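Local coordinates for beta-lactamase inhibitory protein BLIP-I (Streptomyces exfoliatus, PDB 3GMV) that probably binds and inhibits beta-lactamases, blocking these antibiotic-degrading enzymes through a protein-protein interface, at residues A[85-90]-A[98-103]. Numbering follows the deposited sequence.
Sequences NRTALG and AAVPKD
The guanidinium of Arg86 meets Ala99 through a water that lies in its plane, at its edge. Arg86 NH2 donates to water 1 over 3.0 Å, and the water in turn donates a hydrogen bond to Ala99 O, 2.8 Å from its oxygen, a carbonyl in the last turn of helix 93-99. On the same guanidinium, NH1 is hydrogen-bonded to Ser82 OG in helix 81-84, so one arginine links to helix 81-84 directly and to helix 93-99 by way of the water. Nearer the backbone, the methyl of Ala99 packs against the main chain of the loop, with Ala99 CB 3.7 Å from Arg86 O and 4.5 Å from Arg86 CB. Thr87 continues the contact inward: its methyl CG2 touches Val100 CG2 at 3.7 Å and comes within 4.2 Å of Ala99 CB. Chi1 of 61° sets Thr87 OG1 between its own backbone N and carbonyl carbon, while CG2 lies beside the N and is turned to the valine. That hydroxyl hydrogen-bonds to Tyr84 O and to Arg150 NE on strand 146-153, and the Thr87 and Val100 side chains both rest on Phe140 of strand 137-143. No direct hydrogen bond joins 85-90 to 98-103. The chain leaving one helix is thus held to the C-terminal end of the next by buried Thr87-Val100 methyl packing against the sheet, by a single water bridge at the exposed arginine, and by the partly exposed Ala99 methyl between them.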
loop_
_atom_site.group_PDB
_atom_site.type_symbol
_atom_site.label_atom_id
_atom_site.label_comp_id
_atom_site.label_asym_id
_atom_site.label_seq_id
_atom_site.Cartn_x
_atom_site.Cartn_y
_atom_site.Cartn_z
ATOM N N ASN A 85 18.057 0.279 -11.795
ATOM C CA ASN A 85 18.510 -0.175 -13.118
ATOM C C ASN A 85 18.824 -1.659 -13.194
ATOM O O ASN A 85 19.001 -2.199 -14.300
ATOM C CB ASN A 85 19.730 0.619 -13.570
ATOM C CG ASN A 85 19.368 2.004 -14.024
ATOM O OD1 ASN A 85 18.206 2.277 -14.328
ATOM N ND2 ASN A 85 20.367 2.904 -14.089
ATOM N N ARG A 86 18.836 -2.325 -12.042
ATOM C CA ARG A 86 19.015 -3.765 -12.024
ATOM C C ARG A 86 17.729 -4.501 -11.660
ATOM O O ARG A 86 17.752 -5.671 -11.228
ATOM C CB ARG A 86 20.207 -4.167 -11.135
ATOM C CG ARG A 86 21.542 -3.712 -11.731
ATOM C CD ARG A 86 22.756 -4.207 -10.859
ATOM N NE ARG A 86 22.773 -3.511 -9.566
ATOM C CZ ARG A 86 23.309 -2.311 -9.342
ATOM N NH1 ARG A 86 23.897 -1.647 -10.333
ATOM N NH2 ARG A 86 23.263 -1.762 -8.119
ATOM N N THR A 87 16.599 -3.837 -11.893
ATOM C CA THR A 87 15.315 -4.496 -11.813
ATOM C C THR A 87 14.729 -4.551 -13.213
ATOM O O THR A 87 15.103 -3.753 -14.113
ATOM C CB THR A 87 14.327 -3.784 -10.858
ATOM O OG1 THR A 87 14.083 -2.443 -11.329
ATOM C CG2 THR A 87 14.933 -3.691 -9.443
ATOM N N ALA A 88 13.803 -5.479 -13.404
ATOM C CA ALA A 88 13.145 -5.654 -14.703
ATOM C C ALA A 88 11.850 -6.418 -14.471
ATOM O O ALA A 88 11.809 -7.305 -13.624
ATOM C CB ALA A 88 14.060 -6.465 -15.669
ATOM N N LEU A 89 10.804 -6.102 -15.249
ATOM C CA LEU A 89 9.552 -6.869 -15.162
ATOM C C LEU A 89 9.844 -8.358 -15.341
ATOM O O LEU A 89 10.691 -8.726 -16.172
ATOM C CB LEU A 89 8.538 -6.394 -16.217
ATOM C CG LEU A 89 8.123 -4.934 -16.025
ATOM C CD1 LEU A 89 6.969 -4.567 -16.969
ATOM C CD2 LEU A 89 7.731 -4.655 -14.592
ATOM N N GLY A 90 9.187 -9.201 -14.548
ATOM C CA GLY A 90 9.304 -10.650 -14.669
ATOM C C GLY A 90 10.282 -11.248 -13.675
ATOM O O GLY A 90 10.315 -12.473 -13.497
ATOM N N ALA A 98 17.184 -8.859 -3.799
ATOM C CA ALA A 98 18.633 -8.987 -3.950
ATOM C C ALA A 98 19.195 -7.773 -4.669
ATOM O O ALA A 98 20.370 -7.440 -4.486
ATOM C CB ALA A 98 19.004 -10.295 -4.723
ATOM N N ALA A 99 18.361 -7.108 -5.482
ATOM C CA ALA A 99 18.789 -5.876 -6.211
ATOM C C ALA A 99 18.548 -4.588 -5.437
ATOM O O ALA A 99 19.329 -3.639 -5.535
ATOM C CB ALA A 99 18.077 -5.786 -7.559
ATOM N N VAL A 100 17.476 -4.550 -4.650
ATOM C CA VAL A 100 17.032 -3.322 -4.001
ATOM C C VAL A 100 17.006 -3.575 -2.510
ATOM O O VAL A 100 16.530 -4.631 -2.083
ATOM C CB VAL A 100 15.564 -2.962 -4.447
ATOM C CG1 VAL A 100 15.012 -1.777 -3.657
ATOM C CG2 VAL A 100 15.503 -2.644 -5.951
ATOM N N PRO A 101 17.479 -2.623 -1.699
ATOM C CA PRO A 101 17.424 -2.917 -0.233
ATOM C C PRO A 101 15.986 -2.770 0.329
ATOM O O PRO A 101 15.415 -1.651 0.347
ATOM C CB PRO A 101 18.387 -1.888 0.377
ATOM C CG PRO A 101 18.453 -0.757 -0.635
ATOM C CD PRO A 101 18.199 -1.380 -2.007
ATOM N N LYS A 102 15.401 -3.892 0.757
ATOM C CA LYS A 102 14.027 -3.870 1.220
ATOM C C LYS A 102 13.812 -2.919 2.394
ATOM O O LYS A 102 12.702 -2.393 2.582
ATOM C CB LYS A 102 13.531 -5.288 1.565
ATOM C CG LYS A 102 12.019 -5.365 1.606
ATOM C CD LYS A 102 11.531 -6.803 1.770
ATOM C CE LYS A 102 10.241 -6.864 2.569
ATOM N NZ LYS A 102 9.084 -6.571 1.742
ATOM N N ASP A 103 14.853 -2.669 3.190
ATOM C CA ASP A 103 14.696 -1.716 4.297
ATOM C C ASP A 103 14.485 -0.297 3.772
ATOM O O ASP A 103 14.181 0.614 4.544
ATOM C CB ASP A 103 15.920 -1.718 5.239
ATOM C CG ASP A 103 15.950 -2.908 6.185
ATOM O OD1 ASP A 103 14.936 -3.617 6.322
ATOM O OD2 ASP A 103 17.020 -3.125 6.795
HETATM O O HOH W 1 21.917 -3.862 -6.519
#